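PDB 5O4J: HcgC from Methanococcus maripaludis S2, which catalyses the SAM-dependent C-methylation of a pyridinol precursor, probably as a step in making the FeGP cofactor of [Fe]-hydrogenase. Local coordinates for residues M89-N92 against K93-E97; D72-P75 against H76-D79. One frame throughout, in Å; residues are numbered along the deposited sequence.

Contact 1: residues M89-N92 against K93-E97; sequences MDLN and KLQLE. With SAH (S-adenosyl-L-homocysteine), chain E.
Asp90 OD1 takes the backbone N-H of Lys93 at 2.6 Å from Lys93 N. This is an N-cap bond: Asp90 sits just before the first turn of helix 91-99. The bond is fairly straight, 158° at the hydrogen, and the donor lies nearly on the extension of the carboxylate C-O bond. Asp90 can reach because CG stands between its own backbone N and carbonyl carbon (chi1 61°), which folds the carboxylate back over the helix start. OD1 also rests against Lys93 CB. The carboxylate, if charged, probably interacts favourably with the partial positive charge of the helix N-terminus. With an alanine in place of this aspartate, the N-H of Lys93 would probably lose this acceptor and the helix start its side-chain cap. The main chain carries the turn onward: Leu94 N is 3.0 Å from Asp90 O, and Gln95 N bonds to Leu91 O.

The segment is a strand-to-helix junction of the Rossmann-like fold. Within this chain, strand 87-90 is an outermost strand of the mixed sheet and pairs in parallel with strand 65-72. Met89 on this strand is buried. Its chain bends at the thioether (chi3 -91°), so that CE meets Leu94 CD1 at 3.6 Å. The two side chains cross at about a right angle. Met89 SD lies 3.8 Å from Glu97 OE1, one helical turn beyond Lys93, and Met89 CG touches Lys93 CD at 4.1 Å. Ile104 packs on both Met89 and Leu94.

Leu91 turns to the ligand. Its CD1 reaches Leu94 CD2 at 4.3 Å, while its CD2 lies 3.7 Å from N6 of S-adenosyl-L-homocysteine. The Gln95 side chain slants past Leu91 CG, with Gln95 CD at 4.2 Å, and Leu122 touches both residues.

Contact 2: residues D72-P75 against H76-D79; sequences DIQP and HLKD. With SAH (S-adenosyl-L-homocysteine), chain E.
Leu77 N donates to Gln74 O at 3.2 Å, and Lys78 N to Pro75 O at the same distance. These two bonds, each spanning three residues, wind the chain into a 3-10 turn. Asp79 N continues the pattern to His76 O.

The side-chain hydrogen bonds centre on Asp72. Its OD1 accepts from Gln74 N at 2.9 Å, using the lone pair that faces away from OD2, and so closes an Asx turn. The same OD1 accepts from O2' of S-adenosyl-L-homocysteine at 2.7 Å. Asp72 OD2 accepts from the ligand O3', also at 2.7 Å, and from Ala50 N. With both oxygens gripped, the carboxylate is held against turning. CG lies anti to the Asp72 backbone N (chi1 -155°), which sends the carboxylate out to the ribose.

A water joins Gln74 and His76. It lies 2.8 Å from His76 ND1, accepts from His76 N and gives a weak bond to Gln74 OE1. The far ring nitrogen, His76 NE2, bonds to Val212 O, so the imidazole is held at two corners.

The remaining contacts are van der Waals. Gln74 and His76 run side by side, with amide and ring planes 81° apart. Gln74 OE1 sits at the ring edge, 3.4 Å from His76 CE1. Leu77 CG lies over one face of the ring, offset toward the rim. Leu77 CD1 reaches in to 3.4 Å from Asp72 OD1 and also touches O3'. Phe213 packs on Gln74 and Leu77.

An acidic residue at the end of the second strand of the Rossmann-like fold, gripping both ribose hydroxyls, is a hallmark of Rossmann-fold methyltransferases. Asp72, at the end of strand 65-72, fills that place here.

The two contacts follow one another along the chain, contact 2 first, and their centres lie 11 Å apart. They join where strands 65-72 and 87-90 run parallel: Met89 O of contact 1 and Asp72 N of contact 2 are 3.2 Å apart, a probable hydrogen bond. Leu91 CD2 also packs on Ile73 CD1 at 3.8 Å. Both contacts line the S-adenosyl-L-homocysteine pocket. Both meet the adenine, contact 1 through Leu91 and contact 2 through Ile73, while contact 2 also holds the ribose through Asp72. The side chain of Asp72 is about 10 Å from the bound (3E)-3-[(E)-3-oxidanylprop-2-enoyl]iminopropanoic acid (PJL), which lies farther off.

Contact 1: residues M89-N92 against K93-E97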
loop_
_atom_site.group_PDB
_atom_site.type_symbol
_atom_site.label_atom_id
_atom_site.label_comp_id
_atom_site.label_asym_id
_atom_site.label_seq_id
_atom_site.Cartn_x
_atom_site.Cartn_y
_atom_site.Cartn_z
ATOM N N MET A 89 -41.079 -10.391 9.322
ATOM C CA MET A 89 -41.385 -11.792 9.571
ATOM C C MET A 89 -40.079 -12.507 9.852
ATOM O O MET A 89 -39.112 -12.327 9.111
ATOM C CB MET A 89 -42.051 -12.454 8.360
ATOM C CG MET A 89 -43.451 -12.008 8.036
ATOM S SD MET A 89 -44.219 -13.328 7.086
ATOM C CE MET A 89 -43.860 -12.883 5.405
ATOM N N ASP A 90 -40.044 -13.323 10.900
ATOM C CA ASP A 90 -38.878 -14.173 11.037
ATOM C C ASP A 90 -39.026 -15.370 10.103
ATOM O O ASP A 90 -40.110 -15.665 9.588
ATOM C CB ASP A 90 -38.664 -14.614 12.491
ATOM C CG ASP A 90 -39.825 -15.414 13.050
ATOM O OD1 ASP A 90 -40.180 -16.453 12.457
ATOM O OD2 ASP A 90 -40.369 -15.010 14.101
ATOM N N LEU A 91 -37.899 -16.032 9.847
ATOM C CA LEU A 91 -37.885 -17.100 8.856
ATOM C C LEU A 91 -38.895 -18.185 9.208
ATOM O O LEU A 91 -39.579 -18.717 8.330
ATOM C CB LEU A 91 -36.474 -17.671 8.735
ATOM C CG LEU A 91 -36.238 -18.693 7.625
ATOM C CD1 LEU A 91 -36.571 -18.103 6.264
ATOM C CD2 LEU A 91 -34.803 -19.181 7.651
ATOM N N ASN A 92 -39.007 -18.523 10.494
ATOM C CA ASN A 92 -39.975 -19.533 10.912
ATOM C C ASN A 92 -41.400 -19.098 10.599
ATOM O O ASN A 92 -42.206 -19.895 10.106
ATOM C CB ASN A 92 -39.828 -19.821 12.406
ATOM C CG ASN A 92 -39.347 -21.227 12.684
ATOM O OD1 ASN A 92 -40.139 -22.167 12.728
ATOM N ND2 ASN A 92 -38.040 -21.380 12.874
ATOM N N LYS A 93 -41.733 -17.835 10.882
ATOM C CA LYS A 93 -43.083 -17.350 10.611
ATOM C C LYS A 93 -43.385 -17.356 9.118
ATOM O O LYS A 93 -44.522 -17.621 8.706
ATOM C CB LYS A 93 -43.262 -15.942 11.179
ATOM C CG LYS A 93 -44.672 -15.397 11.014
ATOM C CD LYS A 93 -44.777 -13.938 11.406
ATOM C CE LYS A 93 -46.202 -13.443 11.224
ATOM N NZ LYS A 93 -46.362 -12.003 11.567
ATOM N N LEU A 94 -42.389 -17.041 8.289
ATOM C CA LEU A 94 -42.594 -17.096 6.846
ATOM C C LEU A 94 -42.868 -18.522 6.398
ATOM O O LEU A 94 -43.848 -18.792 5.694
ATOM C CB LEU A 94 -41.364 -16.559 6.112
ATOM C CG LEU A 94 -41.384 -16.790 4.595
ATOM C CD1 LEU A 94 -42.259 -15.752 3.910
ATOM C CD2 LEU A 94 -39.983 -16.820 4.034
ATOM N N GLN A 95 -41.981 -19.446 6.776
ATOM C CA GLN A 95 -42.096 -20.824 6.324
ATOM C C GLN A 95 -43.397 -21.459 6.793
ATOM O O GLN A 95 -43.926 -22.355 6.123
ATOM C CB GLN A 95 -40.882 -21.614 6.810
ATOM C CG GLN A 95 -39.611 -21.217 6.071
ATOM C CD GLN A 95 -38.409 -22.054 6.447
ATOM O OE1 GLN A 95 -38.201 -22.378 7.616
ATOM N NE2 GLN A 95 -37.606 -22.407 5.450
ATOM N N LEU A 96 -43.933 -21.004 7.926
ATOM C CA LEU A 96 -45.240 -21.473 8.371
ATOM C C LEU A 96 -46.368 -20.821 7.576
ATOM O O LEU A 96 -47.335 -21.496 7.204
ATOM C CB LEU A 96 -45.410 -21.199 9.866
ATOM C CG LEU A 96 -46.727 -21.646 10.510
ATOM C CD1 LEU A 96 -46.871 -23.161 10.518
ATOM C CD2 LEU A 96 -46.806 -21.107 11.918
ATOM N N GLU A 97 -46.269 -19.515 7.305
ATOM C CA GLU A 97 -47.302 -18.854 6.514
ATOM C C GLU A 97 -47.312 -19.361 5.078
ATOM O O GLU A 97 -48.362 -19.351 4.424
ATOM C CB GLU A 97 -47.121 -17.335 6.542
ATOM C CG GLU A 97 -48.439 -16.572 6.402
ATOM C CD GLU A 97 -48.623 -15.492 7.454
ATOM O OE1 GLU A 97 -47.613 -14.922 7.913
ATOM O OE2 GLU A 97 -49.784 -15.229 7.837
HETATM N N SAH E . -25.237 -8.254 2.010
HETATM C CA SAH E . -25.716 -7.520 3.220
HETATM C CB SAH E . -25.268 -8.264 4.478
HETATM C CG SAH E . -26.143 -9.485 4.749
HETATM S SD SAH E . -25.725 -10.275 6.283
HETATM C C SAH E . -25.175 -6.120 3.275
HETATM O O SAH E . -25.478 -5.397 4.256
HETATM O OXT SAH E . -24.441 -5.749 2.350
HETATM C "C5'" SAH E . -26.939 -11.559 6.361
HETATM C "C4'" SAH E . -28.306 -11.067 6.825
HETATM O "O4'" SAH E . -29.295 -12.014 6.401
HETATM C "C3'" SAH E . -28.399 -11.026 8.338
HETATM O "O3'" SAH E . -29.341 -10.033 8.773
HETATM C "C2'" SAH E . -28.867 -12.427 8.653
HETATM O "O2'" SAH E . -29.480 -12.573 9.938
HETATM C "C1'" SAH E . -29.855 -12.677 7.538
HETATM N N9 SAH E . -30.006 -14.095 7.175
HETATM C C8 SAH E . -29.026 -15.024 7.101
HETATM N N7 SAH E . -29.551 -16.208 6.696
HETATM C C5 SAH E . -30.869 -16.015 6.493
HETATM C C6 SAH E . -32.009 -16.843 6.052
HETATM N N6 SAH E . -31.822 -18.147 5.747
HETATM N N1 SAH E . -33.218 -16.254 5.977
HETATM C C2 SAH E . -33.413 -14.960 6.270
HETATM N N3 SAH E . -32.428 -14.145 6.682
HETATM C C4 SAH E . -31.164 -14.621 6.805
#

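Contact 2: residues D72-P75 against H76-D79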
loop_
_atom_site.group_PDB
_atom_site.type_symbol
_atom_site.label_atom_id
_atom_site.label_comp_id
_atom_site.label_asym_id
_atom_site.label_seq_id
_atom_site.Cartn_x
_atom_site.Cartn_y
_atom_site.Cartn_z
ATOM N N ASP A 72 -36.094 -12.084 8.166
ATOM C CA ASP A 72 -34.776 -12.365 8.696
ATOM C C ASP A 72 -34.849 -13.559 9.628
ATOM O O ASP A 72 -35.823 -13.728 10.368
ATOM C CB ASP A 72 -34.182 -11.175 9.437
ATOM C CG ASP A 72 -32.663 -11.226 9.463
ATOM O OD1 ASP A 72 -32.105 -12.040 10.227
ATOM O OD2 ASP A 72 -32.035 -10.491 8.671
ATOM N N ILE A 73 -33.806 -14.387 9.574
ATOM C CA ILE A 73 -33.709 -15.540 10.455
ATOM C C ILE A 73 -33.565 -15.119 11.910
ATOM O O ILE A 73 -33.893 -15.895 12.812
ATOM C CB ILE A 73 -32.543 -16.440 9.990
ATOM C CG1 ILE A 73 -32.637 -17.825 10.640
ATOM C CG2 ILE A 73 -31.185 -15.797 10.283
ATOM C CD1 ILE A 73 -31.763 -18.857 9.956
ATOM N N GLN A 74 -33.105 -13.887 12.164
ATOM C CA GLN A 74 -32.938 -13.365 13.513
ATOM C C GLN A 74 -34.162 -12.547 13.896
ATOM O O GLN A 74 -34.349 -11.445 13.354
ATOM C CB GLN A 74 -31.683 -12.494 13.596
ATOM C CG GLN A 74 -30.391 -13.206 13.256
ATOM C CD GLN A 74 -29.857 -14.028 14.417
ATOM O OE1 GLN A 74 -30.047 -13.675 15.582
ATOM N NE2 GLN A 74 -29.178 -15.127 14.102
ATOM N N PRO A 75 -35.015 -13.015 14.811
ATOM C CA PRO A 75 -36.205 -12.218 15.152
ATOM C C PRO A 75 -35.889 -10.852 15.738
ATOM O O PRO A 75 -36.668 -9.915 15.525
ATOM C CB PRO A 75 -36.956 -13.112 16.155
ATOM C CG PRO A 75 -35.972 -14.108 16.622
ATOM C CD PRO A 75 -35.014 -14.319 15.496
ATOM N N HIS A 76 -34.778 -10.692 16.463
ATOM C CA HIS A 76 -34.509 -9.396 17.081
ATOM C C HIS A 76 -34.185 -8.315 16.060
ATOM O O HIS A 76 -34.203 -7.129 16.411
ATOM C CB HIS A 76 -33.371 -9.508 18.105
ATOM C CG HIS A 76 -32.003 -9.522 17.503
ATOM N ND1 HIS A 76 -31.455 -10.648 16.926
ATOM C CD2 HIS A 76 -31.058 -8.554 17.417
ATOM C CE1 HIS A 76 -30.237 -10.367 16.495
ATOM N NE2 HIS A 76 -29.970 -9.106 16.786
ATOM N N LEU A 77 -33.920 -8.679 14.807
ATOM C CA LEU A 77 -33.647 -7.645 13.818
ATOM C C LEU A 77 -34.893 -6.880 13.402
ATOM O O LEU A 77 -34.780 -5.942 12.602
ATOM C CB LEU A 77 -32.961 -8.253 12.599
ATOM C CG LEU A 77 -31.452 -8.429 12.786
ATOM C CD1 LEU A 77 -30.873 -9.187 11.612
ATOM C CD2 LEU A 77 -30.740 -7.083 12.948
ATOM N N LYS A 78 -36.068 -7.229 13.928
ATOM C CA LYS A 78 -37.212 -6.334 13.805
ATOM C C LYS A 78 -36.863 -4.934 14.291
ATOM O O LYS A 78 -37.428 -3.948 13.805
ATOM C CB LYS A 78 -38.403 -6.878 14.596
ATOM C CG LYS A 78 -38.115 -7.112 16.081
ATOM C CD LYS A 78 -39.396 -7.227 16.892
ATOM C CE LYS A 78 -39.205 -8.080 18.138
ATOM N NZ LYS A 78 -38.193 -7.526 19.083
ATOM N N ASP A 79 -35.928 -4.829 15.244
ATOM C CA ASP A 79 -35.521 -3.543 15.798
ATOM C C ASP A 79 -34.743 -2.682 14.809
ATOM O O ASP A 79 -34.544 -1.498 15.081
ATOM C CB ASP A 79 -34.659 -3.742 17.059
ATOM C CG ASP A 79 -35.347 -4.569 18.134
ATOM O OD1 ASP A 79 -36.580 -4.456 18.271
ATOM O OD2 ASP A 79 -34.641 -5.305 18.873
HETATM N N SAH E . -25.237 -8.254 2.010
HETATM C CA SAH E . -25.716 -7.520 3.220
HETATM C CB SAH E . -25.268 -8.264 4.478
HETATM C CG SAH E . -26.143 -9.485 4.749
HETATM S SD SAH E . -25.725 -10.275 6.283
HETATM C C SAH E . -25.175 -6.120 3.275
HETATM O O SAH E . -25.478 -5.397 4.256
HETATM O OXT SAH E . -24.441 -5.749 2.350
HETATM C "C5'" SAH E . -26.939 -11.559 6.361
HETATM C "C4'" SAH E . -28.306 -11.067 6.825
HETATM O "O4'" SAH E . -29.295 -12.014 6.401
HETATM C "C3'" SAH E . -28.399 -11.026 8.338
HETATM O "O3'" SAH E . -29.341 -10.033 8.773
HETATM C "C2'" SAH E . -28.867 -12.427 8.653
HETATM O "O2'" SAH E . -29.480 -12.573 9.938
HETATM C "C1'" SAH E . -29.855 -12.677 7.538
HETATM N N9 SAH E . -30.006 -14.095 7.175
HETATM C C8 SAH E . -29.026 -15.024 7.101
HETATM N N7 SAH E . -29.551 -16.208 6.696
HETATM C C5 SAH E . -30.869 -16.015 6.493
HETATM C C6 SAH E . -32.009 -16.843 6.052
HETATM N N6 SAH E . -31.822 -18.147 5.747
HETATM N N1 SAH E . -33.218 -16.254 5.977
HETATM C C2 SAH E . -33.413 -14.960 6.270
HETATM N N3 SAH E . -32.428 -14.145 6.682
HETATM C C4 SAH E . -31.164 -14.621 6.805
HETATM O O HOH W 1 -32.760 -13.031 17.496
#